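Local coordinates for molybdopterin adenylyltransferase (Helicobacter pylori, PDB 4XCW), which probably catalyses the adenylylation of molybdopterin, transferring AMP from ATP to give adenylated molybdopterin during molybdenum cofactor biosynthesis, at residues M3-I8 with P41-Y46; C69-T74 with K128-N133. All blocks are in the same frame, centred on the assembly; numbering follows the deposited sequence.

Contact 1: M3-I8 with P41-Y46; sequences MQTIHI and PLEFHY
The imidazoles of His7 and His45 meet rim to rim, neither covering the other's face, planes 25° apart, and the ring of Tyr67 stacks with His45. His7 ND1 and His45 NE2 share a hydrogen bond of 3.1 Å, each nitrogen at the edge of the other ring; either may be the donor. His45 CG lies anti to its carbonyl carbon (chi1 -58°), which swings NE2 back toward His7. Glu43 runs alongside His7, its carboxylate turned 66° from the imidazole, and brings OE1 obliquely to 3.2 Å from His7 CE1. The CD1–CE1 side of the Phe44 ring takes Ile8 obliquely, with CD1 3.8 Å from Ile8 CB. Ile6 CB touches Leu42 CD2 on this same apolar face, which helix 25-37 covers through Leu34, Ser35 and Gln31. The Pro41 ring packs against Met3 and Thr5. Parallel strands 6-8 and 42-46, joined by four backbone bonds, the shortest from His45 N to Ile8 O at 2.7 Å, belong to the beta-alpha-beta unit of strand 6-13, helix 25-37 and strand 42-49. The histidine bond requires one proton between the facing nitrogens, so the rings' protonation is probably coupled; the Glu43 carboxylate might favour positive charge on His7, although no salt bridge forms.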
loop_
_atom_site.group_PDB
_atom_site.type_symbol
_atom_site.label_atom_id
_atom_site.label_comp_id
_atom_site.label_asym_id
_atom_site.label_seq_id
_atom_site.Cartn_x
_atom_site.Cartn_y
_atom_site.Cartn_z
ATOM N N MET B 3 -35.387 -10.804 -6.083
ATOM C CA MET B 3 -33.976 -10.485 -5.934
ATOM C C MET B 3 -33.246 -10.689 -7.249
ATOM O O MET B 3 -33.536 -11.627 -7.992
ATOM C CB MET B 3 -33.329 -11.339 -4.847
ATOM C CG MET B 3 -33.729 -10.968 -3.437
ATOM S SD MET B 3 -32.907 -12.044 -2.256
ATOM C CE MET B 3 -33.579 -13.628 -2.752
ATOM N N GLN B 4 -32.299 -9.807 -7.538
ATOM C CA GLN B 4 -31.495 -9.950 -8.742
ATOM C C GLN B 4 -30.561 -11.140 -8.629
ATOM O O GLN B 4 -30.052 -11.447 -7.550
ATOM C CB GLN B 4 -30.689 -8.683 -9.008
ATOM C CG GLN B 4 -31.486 -7.576 -9.657
ATOM C CD GLN B 4 -30.675 -6.311 -9.829
ATOM O OE1 GLN B 4 -29.995 -5.864 -8.905
ATOM N NE2 GLN B 4 -30.731 -5.731 -11.023
ATOM N N THR B 5 -30.344 -11.814 -9.750
ATOM C CA THR B 5 -29.330 -12.853 -9.817
ATOM C C THR B 5 -27.950 -12.225 -9.753
ATOM O O THR B 5 -27.657 -11.260 -10.465
ATOM C CB THR B 5 -29.454 -13.685 -11.099
ATOM O OG1 THR B 5 -30.767 -14.251 -11.169
ATOM C CG2 THR B 5 -28.417 -14.803 -11.111
ATOM N N ILE B 6 -27.106 -12.761 -8.884
ATOM C CA ILE B 6 -25.732 -12.291 -8.795
ATOM C C ILE B 6 -24.847 -13.267 -9.548
ATOM O O ILE B 6 -24.853 -14.467 -9.268
ATOM C CB ILE B 6 -25.257 -12.156 -7.339
ATOM C CG1 ILE B 6 -26.198 -11.231 -6.560
ATOM C CG2 ILE B 6 -23.819 -11.629 -7.286
ATOM C CD1 ILE B 6 -26.281 -9.821 -7.117
ATOM N N HIS B 7 -24.114 -12.753 -10.527
ATOM C CA HIS B 7 -23.168 -13.569 -11.269
ATOM C C HIS B 7 -21.785 -13.437 -10.655
ATOM O O HIS B 7 -21.296 -12.330 -10.419
ATOM C CB HIS B 7 -23.163 -13.175 -12.745
ATOM C CG HIS B 7 -24.410 -13.571 -13.464
ATOM N ND1 HIS B 7 -24.548 -14.787 -14.101
ATOM C CD2 HIS B 7 -25.592 -12.930 -13.625
ATOM C CE1 HIS B 7 -25.751 -14.869 -14.634
ATOM N NE2 HIS B 7 -26.405 -13.753 -14.358
ATOM N N ILE B 8 -21.174 -14.580 -10.364
ATOM C CA ILE B 8 -19.903 -14.604 -9.653
ATOM C C ILE B 8 -18.865 -15.426 -10.402
ATOM O O ILE B 8 -19.090 -16.598 -10.701
ATOM C CB ILE B 8 -20.069 -15.179 -8.236
ATOM C CG1 ILE B 8 -21.006 -14.289 -7.420
ATOM C CG2 ILE B 8 -18.718 -15.283 -7.537
ATOM C CD1 ILE B 8 -21.186 -14.743 -5.992
ATOM N N PRO B 41 -30.393 -15.499 -5.802
ATOM C CA PRO B 41 -30.026 -16.601 -6.691
ATOM C C PRO B 41 -28.628 -16.351 -7.242
ATOM O O PRO B 41 -28.325 -15.243 -7.699
ATOM C CB PRO B 41 -31.093 -16.553 -7.793
ATOM C CG PRO B 41 -31.770 -15.221 -7.643
ATOM C CD PRO B 41 -31.650 -14.848 -6.204
ATOM N N LEU B 42 -27.769 -17.360 -7.176
ATOM C CA LEU B 42 -26.389 -17.186 -7.592
ATOM C C LEU B 42 -26.067 -18.033 -8.812
ATOM O O LEU B 42 -26.538 -19.164 -8.942
ATOM C CB LEU B 42 -25.441 -17.541 -6.446
ATOM C CG LEU B 42 -25.658 -16.784 -5.138
ATOM C CD1 LEU B 42 -24.680 -17.260 -4.074
ATOM C CD2 LEU B 42 -25.524 -15.291 -5.368
ATOM N N GLU B 43 -25.269 -17.473 -9.712
ATOM C CA GLU B 43 -24.734 -18.237 -10.827
ATOM C C GLU B 43 -23.224 -18.106 -10.814
ATOM O O GLU B 43 -22.684 -17.003 -10.896
ATOM C CB GLU B 43 -25.321 -17.766 -12.164
ATOM C CG GLU B 43 -26.825 -17.981 -12.274
ATOM C CD GLU B 43 -27.330 -17.962 -13.708
ATOM O OE1 GLU B 43 -26.495 -17.973 -14.638
ATOM O OE2 GLU B 43 -28.566 -17.941 -13.900
ATOM N N PHE B 44 -22.545 -19.242 -10.685
ATOM C CA PHE B 44 -21.097 -19.257 -10.596
ATOM C C PHE B 44 -20.443 -19.584 -11.932
ATOM O O PHE B 44 -20.853 -20.513 -12.629
ATOM C CB PHE B 44 -20.641 -20.258 -9.534
ATOM C CG PHE B 44 -20.901 -19.806 -8.124
ATOM C CD1 PHE B 44 -20.051 -18.906 -7.509
ATOM C CD2 PHE B 44 -21.987 -20.288 -7.413
ATOM C CE1 PHE B 44 -20.283 -18.489 -6.210
ATOM C CE2 PHE B 44 -22.220 -19.876 -6.114
ATOM C CZ PHE B 44 -21.367 -18.974 -5.514
ATOM N N HIS B 45 -19.421 -18.810 -12.279
ATOM C CA HIS B 45 -18.669 -19.027 -13.506
ATOM C C HIS B 45 -17.248 -19.430 -13.155
ATOM O O HIS B 45 -16.406 -18.576 -12.890
ATOM C CB HIS B 45 -18.671 -17.765 -14.368
ATOM C CG HIS B 45 -20.044 -17.299 -14.736
ATOM N ND1 HIS B 45 -20.720 -17.774 -15.839
ATOM C CD2 HIS B 45 -20.874 -16.411 -14.140
ATOM C CE1 HIS B 45 -21.904 -17.193 -15.910
ATOM N NE2 HIS B 45 -22.022 -16.361 -14.891
ATOM N N TYR B 46 -16.996 -20.734 -13.153
ATOM C CA TYR B 46 -15.732 -21.272 -12.664
ATOM C C TYR B 46 -14.825 -21.697 -13.809
ATOM O O TYR B 46 -15.273 -22.329 -14.762
ATOM C CB TYR B 46 -15.994 -22.458 -11.734
ATOM C CG TYR B 46 -14.752 -23.210 -11.303
ATOM C CD1 TYR B 46 -13.868 -22.661 -10.380
ATOM C CD2 TYR B 46 -14.472 -24.477 -11.804
ATOM C CE1 TYR B 46 -12.738 -23.349 -9.974
ATOM C CE2 TYR B 46 -13.344 -25.174 -11.402
ATOM C CZ TYR B 46 -12.480 -24.602 -10.487
ATOM O OH TYR B 46 -11.357 -25.285 -10.080
#

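Contact 2: C69-T74 with K128-N133; sequences CDLVVT and KSLIIN
Strands 71-74 and 129-133 run parallel, their axes 4.7 Å apart and inclined by 15°, and four backbone hydrogen bonds alternate from Leu130 N to Asp70 O through to Thr74 N to Ile132 O. Side chains finish both ends of this ladder. At the start, Ser129 OG donates to Cys69 O over 2.6 Å, almost straight along the carbonyl direction; with OG beside its own backbone N, the hydroxyl reaches back to the residue before Asp70. A water bridges the same end of the strands, donating to Asp70 OD1 and to Lys128 O, while the Asp70 carboxylate is also held by Asn162 N and His7 N. At the far end, Thr74 and Asn133 lie side by side, and Asn133 ND2 donates to Thr74 OG1 at 2.9 Å, the hydroxyl oxygen sitting 19° out of the amide plane. Thr74 OG1 stands between its backbone N and carbonyl carbon (chi1 63°), which turns it to the amide; Asn133 ND2 is also bonded to Thr90 OG1, and OD1 to Ser122 N.

Between these ends the sheet is apolar on both faces. Leu71 CD1 lies 4.2 Å from Leu130 CD2 and 4.1 Å from Ile132 CD1, on the face packed by helices 99-110 and 152-158. Val72 CB meets Ile131 CG1 at 4.1 Å on the other, against helices 53-66 and 86-93. This is the interior of the three-layer alpha/beta fold of the molybdopterin-binding family. In a core packed by helices on both faces, Ser129 OG, Thr74 OG1 and the Asn133 amide each have a hydrogen-bond partner, and the amide engages both its oxygen and its nitrogen, which should fix its flip and its rotation.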
loop_
_atom_site.group_PDB
_atom_site.type_symbol
_atom_site.label_atom_id
_atom_site.label_comp_id
_atom_site.label_asym_id
_atom_site.label_seq_id
_atom_site.Cartn_x
_atom_site.Cartn_y
_atom_site.Cartn_z
ATOM N N CYS B 69 -20.195 -10.785 -14.574
ATOM C CA CYS B 69 -20.053 -11.048 -13.144
ATOM C C CYS B 69 -19.945 -9.753 -12.349
ATOM O O CYS B 69 -19.149 -8.883 -12.686
ATOM C CB CYS B 69 -18.823 -11.912 -12.880
ATOM S SG CYS B 69 -18.951 -13.564 -13.571
ATOM N N ASP B 70 -20.742 -9.630 -11.292
ATOM C CA ASP B 70 -20.645 -8.496 -10.377
ATOM C C ASP B 70 -19.397 -8.618 -9.508
ATOM O O ASP B 70 -18.801 -7.622 -9.096
ATOM C CB ASP B 70 -21.886 -8.414 -9.487
ATOM C CG ASP B 70 -23.176 -8.457 -10.282
ATOM O OD1 ASP B 70 -23.532 -7.426 -10.881
ATOM O OD2 ASP B 70 -23.835 -9.520 -10.306
ATOM N N LEU B 71 -19.028 -9.859 -9.229
ATOM C CA LEU B 71 -17.886 -10.179 -8.383
ATOM C C LEU B 71 -17.080 -11.289 -9.025
ATOM O O LEU B 71 -17.630 -12.311 -9.426
ATOM C CB LEU B 71 -18.340 -10.610 -6.987
ATOM C CG LEU B 71 -17.250 -11.121 -6.047
ATOM C CD1 LEU B 71 -16.345 -9.984 -5.596
ATOM C CD2 LEU B 71 -17.876 -11.825 -4.847
ATOM N N VAL B 72 -15.774 -11.079 -9.131
ATOM C CA VAL B 72 -14.884 -12.099 -9.658
ATOM C C VAL B 72 -13.777 -12.322 -8.641
ATOM O O VAL B 72 -13.125 -11.373 -8.208
ATOM C CB VAL B 72 -14.289 -11.696 -11.023
ATOM C CG1 VAL B 72 -13.293 -12.753 -11.501
ATOM C CG2 VAL B 72 -15.394 -11.488 -12.048
ATOM N N VAL B 73 -13.584 -13.564 -8.219
ATOM C CA VAL B 73 -12.524 -13.835 -7.260
ATOM C C VAL B 73 -11.546 -14.845 -7.832
ATOM O O VAL B 73 -11.930 -15.754 -8.561
ATOM C CB VAL B 73 -13.073 -14.351 -5.908
ATOM C CG1 VAL B 73 -13.977 -13.306 -5.258
ATOM C CG2 VAL B 73 -13.819 -15.674 -6.082
ATOM N N THR B 74 -10.270 -14.671 -7.504
ATOM C CA THR B 74 -9.253 -15.609 -7.943
ATOM C C THR B 74 -8.695 -16.366 -6.755
ATOM O O THR B 74 -8.766 -15.897 -5.619
ATOM C CB THR B 74 -8.081 -14.901 -8.656
ATOM O OG1 THR B 74 -7.433 -14.024 -7.732
ATOM C CG2 THR B 74 -8.564 -14.097 -9.847
ATOM N N LYS B 128 -18.337 -2.693 -14.205
ATOM C CA LYS B 128 -19.322 -2.941 -13.155
ATOM C C LYS B 128 -18.961 -4.195 -12.354
ATOM O O LYS B 128 -19.821 -4.813 -11.720
ATOM C CB LYS B 128 -20.720 -3.064 -13.765
ATOM C CG LYS B 128 -21.118 -1.829 -14.572
ATOM C CD LYS B 128 -22.549 -1.882 -15.097
ATOM C CE LYS B 128 -22.883 -0.598 -15.846
ATOM N NZ LYS B 128 -24.315 -0.521 -16.232
ATOM N N SER B 129 -17.680 -4.558 -12.385
ATOM C CA SER B 129 -17.197 -5.763 -11.709
ATOM C C SER B 129 -16.126 -5.477 -10.666
ATOM O O SER B 129 -15.188 -4.717 -10.914
ATOM C CB SER B 129 -16.630 -6.758 -12.726
ATOM O OG SER B 129 -17.588 -7.102 -13.712
ATOM N N LEU B 130 -16.262 -6.103 -9.502
ATOM C CA LEU B 130 -15.215 -6.078 -8.493
ATOM C C LEU B 130 -14.407 -7.370 -8.569
ATOM O O LEU B 130 -14.965 -8.460 -8.488
ATOM C CB LEU B 130 -15.802 -5.909 -7.089
ATOM C CG LEU B 130 -14.836 -6.084 -5.905
ATOM C CD1 LEU B 130 -13.710 -5.062 -5.903
ATOM C CD2 LEU B 130 -15.590 -6.029 -4.586
ATOM N N ILE B 131 -13.096 -7.238 -8.743
ATOM C CA ILE B 131 -12.202 -8.395 -8.753
ATOM C C ILE B 131 -11.343 -8.423 -7.497
ATOM O O ILE B 131 -10.717 -7.432 -7.142
ATOM C CB ILE B 131 -11.290 -8.388 -9.993
ATOM C CG1 ILE B 131 -12.129 -8.268 -11.260
ATOM C CG2 ILE B 131 -10.444 -9.665 -10.052
ATOM C CD1 ILE B 131 -11.289 -8.186 -12.542
ATOM N N ILE B 132 -11.334 -9.561 -6.811
ATOM C CA ILE B 132 -10.516 -9.719 -5.610
ATOM C C ILE B 132 -9.696 -10.990 -5.705
ATOM O O ILE B 132 -10.240 -12.042 -6.037
ATOM C CB ILE B 132 -11.372 -9.799 -4.343
ATOM C CG1 ILE B 132 -12.392 -8.662 -4.306
ATOM C CG2 ILE B 132 -10.491 -9.779 -3.095
ATOM C CD1 ILE B 132 -13.339 -8.766 -3.135
ATOM N N ASN B 133 -8.403 -10.900 -5.394
ATOM C CA ASN B 133 -7.545 -12.084 -5.278
ATOM C C ASN B 133 -7.657 -12.707 -3.889
ATOM O O ASN B 133 -7.390 -12.034 -2.904
ATOM C CB ASN B 133 -6.078 -11.737 -5.527
ATOM C CG ASN B 133 -5.862 -10.898 -6.771
ATOM O OD1 ASN B 133 -5.073 -9.952 -6.754
ATOM N ND2 ASN B 133 -6.533 -11.256 -7.863
HETATM O O HOH W 1 -22.059 -6.152 -12.678
#

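In the fold
From the N terminus, the chain enters strand 6-13, passes through helix 25-37 and returns in strand 42-49, where contact 1 closes the first beta-alpha-beta unit at the outer strand of the sheet. Helix 53-66 then leads to strand 71-75, which opens contact 2; the chain goes through helices 86-93 and 99-110 and strand 123-126 before strand 129-134 closes it. The two loops therefore follow in series, neither nested nor crossed. Strand 6-13 pairs with 42-49 on one side and 71-75 on the other, so both contacts belong to one sheet. They meet directly where His7 O and Asp70 N probably hydrogen-bond, at 2.9 Å, and Cys69 packs near His45.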